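PDB 3C8I: putative membrane protein from Corynebacterium diphtheriae NCTC 13129, which is of unknown function and is represented here by a piece of a putative membrane protein that falls in the DUF3239 family. Local coordinates for residues I106-A109 against E110-P114; W118-L121 against S122-N126. All coordinates share one frame; numbering follows the deposited sequence.

How the interactions relate
The two interactions lie in series along the chain, on consecutive helices. Interaction 1 forms the C-terminal turns of helix 103-112. Interaction 2 lies on helix 115-124 and the residues that follow. Their centres are about 16 Å apart, yet they touch at Trp118. Its indole NE1 lies 2.9 Å from Glu110 O, a probable hydrogen bond that joins the last turn of one helix to the first turn of the next. Its CD1 also packs 3.3 Å from Ile113 O. Arg70 links the two as well: it forms a salt bridge with Glu110 and a cation-pi contact with Trp118. Both helices pack on strand 16-24 of the antiparallel sheet.

Interaction 1: I106-A109 against E110-P114; sequences IARA and ESTIP
This is a local contact within one helix, where Arg108 O meets the side chains of Ser111 and Thr112 in the last turns of helix 103-112. Three hydrogen bonds converge on that oxygen. The backbone N of Thr112 comes nearly along the C=O axis, 2.8 Å from Arg108 O. Ser111 OG is also 2.8 Å from Arg108 O, but it approaches from the flank, with a C=O...OG angle of 116°. A chi1 of 54° sets this hydroxyl between the serine's own backbone N and carbonyl carbon, and from there it bends back to the preceding turn. Thr112 OG1 stands above the carbonyl plane, 3.0 Å from Arg108 O. Its chi1 of -66° keeps OG1 beside the backbone N, so both Thr112 donors face the same acceptor. Serine and threonine hydroxyls commonly bond back in this way to carbonyls three or four residues earlier in a helix. The regular i to i+4 bonds run alongside: Glu110 N to Ile106 O, Ser111 N to Ala107 O, and Ile113 N to Ala109 O at 3.2 Å. Ile113 is the first residue to leave helical backbone angles, and Pro114 is the N-cap of helix 115-124. The Arg108 side chain crosses that of Thr112 at about a right angle, with CG 4.1 Å from OG1. NH1 of Arg108 comes 4.0 Å from Ser111 OG. On the buried side, Ala109 and Ile113 pack on Leu16 of strand 16-24. Ile113 CG1 also lies 3.5 Å from Ala109 O.

Interaction 2: W118-L121 against S122-N126; sequences WTTL and SKNLN
Asn124 ND2 donates to Thr120 O at 2.6 Å, a short side-chain to backbone hydrogen bond on helix 115-124. The N-H...O angle is 152°. The bond is not flat: ND2 is tilted 28° from the carbonyl plane, and Thr120 O lies somewhat out of the amide plane of Asn124. A chi1 of -73° keeps the Asn124 amide group beside its own backbone N, facing back along the helix. Two residues earlier, the backbone N of Ser122 bonds to Trp118 O at 2.9 Å, nearly straight. The indole NE1 of Trp118 has its partner outside the two segments, at Glu110 O. The backbone N of Asn124 donates a hydrogen bond to Leu121 O, 2.9 Å away. This is an i to i+3 bond, as in a 3-10 turn, and the donor stands above the carbonyl plane. The hydroxyls of Thr119 and Thr120 both bond back to Glu116 O. Thr120 and Asn124 lie side by side and point the same way, with Thr120 CG2 3.8 Å from ND2. Both side chains also touch Leu141 at the C-terminus. Lys123 runs alongside Thr119, but its amine is modelled too close to that residue, and its position there is doubtful. Leu121 and Trp118 pack on the antiparallel sheet, with Thr120 on Leu34 of strand 29-36. Leu121 reaches Met20 of strand 16-24 and Met32 of strand 29-36. Leu125 also lies against Met20, and its CG is 4.2 Å from Leu121 O. The Trp118 ring is buried against Pro18 and Ile113.

Interaction 1: I106-A109 against E110-P114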
# COMPACT_ATOMS: atom_id res chain seq x y z
N ILE B 106 8.40 14.35 -23.38
CA ILE B 106 9.30 13.83 -22.35
C ILE B 106 10.65 14.53 -22.45
O ILE B 106 11.23 14.89 -21.43
CB ILE B 106 9.49 12.29 -22.47
CG1 ILE B 106 8.17 11.56 -22.15
CG2 ILE B 106 10.59 11.81 -21.52
CD1 ILE B 106 8.17 10.11 -22.56
N ALA B 107 11.13 14.73 -23.67
CA ALA B 107 12.38 15.46 -23.91
C ALA B 107 12.26 16.91 -23.43
O ALA B 107 13.19 17.45 -22.83
CB ALA B 107 12.76 15.43 -25.40
N ARG B 108 11.12 17.52 -23.70
CA ARG B 108 10.84 18.87 -23.24
C ARG B 108 10.86 18.97 -21.73
O ARG B 108 11.52 19.86 -21.17
CB ARG B 108 9.47 19.31 -23.73
CG ARG B 108 9.17 20.78 -23.51
CD ARG B 108 9.52 21.60 -24.77
NE ARG B 108 9.38 23.06 -24.58
CZ ARG B 108 10.40 23.92 -24.47
NH1 ARG B 108 11.67 23.53 -24.52
NH2 ARG B 108 10.13 25.22 -24.31
N ALA B 109 10.12 18.06 -21.08
CA ALA B 109 10.10 17.94 -19.63
C ALA B 109 11.49 17.95 -19.04
O ALA B 109 11.72 18.64 -18.06
CB ALA B 109 9.39 16.64 -19.22
N GLU B 110 12.41 17.20 -19.64
CA GLU B 110 13.76 17.07 -19.11
C GLU B 110 14.53 18.39 -19.19
O GLU B 110 15.23 18.76 -18.24
CB GLU B 110 14.55 15.96 -19.82
CG GLU B 110 16.01 15.87 -19.34
CD GLU B 110 16.81 14.78 -20.02
OE1 GLU B 110 16.27 13.66 -20.20
OE2 GLU B 110 18.00 15.05 -20.35
N SER B 111 14.43 19.09 -20.32
CA SER B 111 15.06 20.40 -20.48
C SER B 111 14.40 21.49 -19.62
O SER B 111 15.08 22.41 -19.18
CB SER B 111 15.10 20.81 -21.96
OG SER B 111 13.80 20.75 -22.53
N THR B 112 13.10 21.38 -19.37
CA THR B 112 12.38 22.33 -18.51
C THR B 112 12.82 22.26 -17.04
O THR B 112 12.83 23.28 -16.33
CB THR B 112 10.86 22.06 -18.56
OG1 THR B 112 10.36 22.33 -19.88
CG2 THR B 112 10.12 22.91 -17.57
N ILE B 113 13.18 21.07 -16.56
CA ILE B 113 13.65 20.94 -15.18
C ILE B 113 15.02 21.61 -15.07
O ILE B 113 15.93 21.31 -15.84
CB ILE B 113 13.69 19.45 -14.70
CG1 ILE B 113 12.26 18.89 -14.60
CG2 ILE B 113 14.39 19.32 -13.34
CD1 ILE B 113 12.21 17.38 -14.68
N PRO B 114 15.16 22.57 -14.13
CA PRO B 114 16.44 23.25 -13.94
C PRO B 114 17.65 22.30 -13.93
O PRO B 114 17.61 21.24 -13.30
CB PRO B 114 16.27 23.93 -12.58
CG PRO B 114 14.85 24.30 -12.57
CD PRO B 114 14.12 23.14 -13.24

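Interaction 2: W118-L121 against S122-N126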
# COMPACT_ATOMS: atom_id res chain seq x y z
N TRP B 118 18.85 18.96 -11.67
CA TRP B 118 19.48 17.78 -12.24
C TRP B 118 20.83 17.50 -11.58
O TRP B 118 21.09 16.39 -11.16
CB TRP B 118 19.65 17.89 -13.77
CG TRP B 118 18.38 17.67 -14.53
CD1 TRP B 118 17.74 18.57 -15.32
CD2 TRP B 118 17.61 16.47 -14.58
NE1 TRP B 118 16.60 18.01 -15.85
CE2 TRP B 118 16.50 16.71 -15.42
CE3 TRP B 118 17.75 15.20 -13.99
CZ2 TRP B 118 15.52 15.74 -15.68
CZ3 TRP B 118 16.77 14.23 -14.25
CH2 TRP B 118 15.67 14.50 -15.08
N THR B 119 21.66 18.52 -11.46
CA THR B 119 22.99 18.31 -10.88
C THR B 119 22.91 17.93 -9.38
O THR B 119 23.59 17.00 -8.93
CB THR B 119 23.94 19.52 -11.21
OG1 THR B 119 23.55 20.68 -10.47
CG2 THR B 119 23.91 19.84 -12.70
N THR B 120 22.06 18.61 -8.61
CA THR B 120 21.81 18.21 -7.21
C THR B 120 21.41 16.73 -7.08
O THR B 120 21.93 16.01 -6.21
CB THR B 120 20.68 19.08 -6.57
OG1 THR B 120 21.13 20.43 -6.43
CG2 THR B 120 20.27 18.54 -5.17
N LEU B 121 20.50 16.27 -7.93
CA LEU B 121 20.11 14.86 -7.93
C LEU B 121 21.29 13.95 -8.29
O LEU B 121 21.56 12.98 -7.59
CB LEU B 121 18.92 14.62 -8.87
CG LEU B 121 18.39 13.17 -8.96
CD1 LEU B 121 18.03 12.58 -7.58
CD2 LEU B 121 17.23 13.13 -9.92
N SER B 122 22.01 14.28 -9.38
CA SER B 122 23.16 13.49 -9.81
C SER B 122 24.19 13.37 -8.69
O SER B 122 24.70 12.28 -8.44
CB SER B 122 23.81 14.11 -11.04
OG SER B 122 22.88 14.12 -12.12
N LYS B 123 24.47 14.48 -8.02
CA LYS B 123 25.44 14.48 -6.91
C LYS B 123 25.02 13.67 -5.71
O LYS B 123 25.84 13.37 -4.86
CB LYS B 123 25.76 15.91 -6.47
CG LYS B 123 26.89 16.50 -7.24
CD LYS B 123 26.74 18.00 -7.52
CE LYS B 123 26.20 18.23 -8.92
NZ LYS B 123 25.30 19.43 -9.02
N ASN B 124 23.73 13.30 -5.63
CA ASN B 124 23.21 12.58 -4.48
C ASN B 124 22.74 11.16 -4.79
O ASN B 124 22.21 10.48 -3.91
CB ASN B 124 22.10 13.41 -3.82
CG ASN B 124 22.65 14.63 -3.07
OD1 ASN B 124 23.25 14.48 -2.01
ND2 ASN B 124 22.46 15.83 -3.62
N LEU B 125 22.95 10.70 -6.02
CA LEU B 125 22.57 9.33 -6.39
C LEU B 125 23.20 8.31 -5.48
O LEU B 125 22.60 7.27 -5.18
CB LEU B 125 22.99 8.97 -7.82
CG LEU B 125 22.05 9.07 -9.01
CD1 LEU B 125 22.59 8.12 -10.12
CD2 LEU B 125 20.53 8.84 -8.70
N ASN B 126 24.44 8.62 -5.07
CA ASN B 126 25.20 7.75 -4.17
C ASN B 126 24.64 7.66 -2.75
O ASN B 126 25.00 6.74 -2.01
CB ASN B 126 26.72 8.10 -4.19
CG ASN B 126 27.03 9.57 -3.82
OD1 ASN B 126 26.35 10.18 -3.00
ND2 ASN B 126 28.10 10.11 -4.42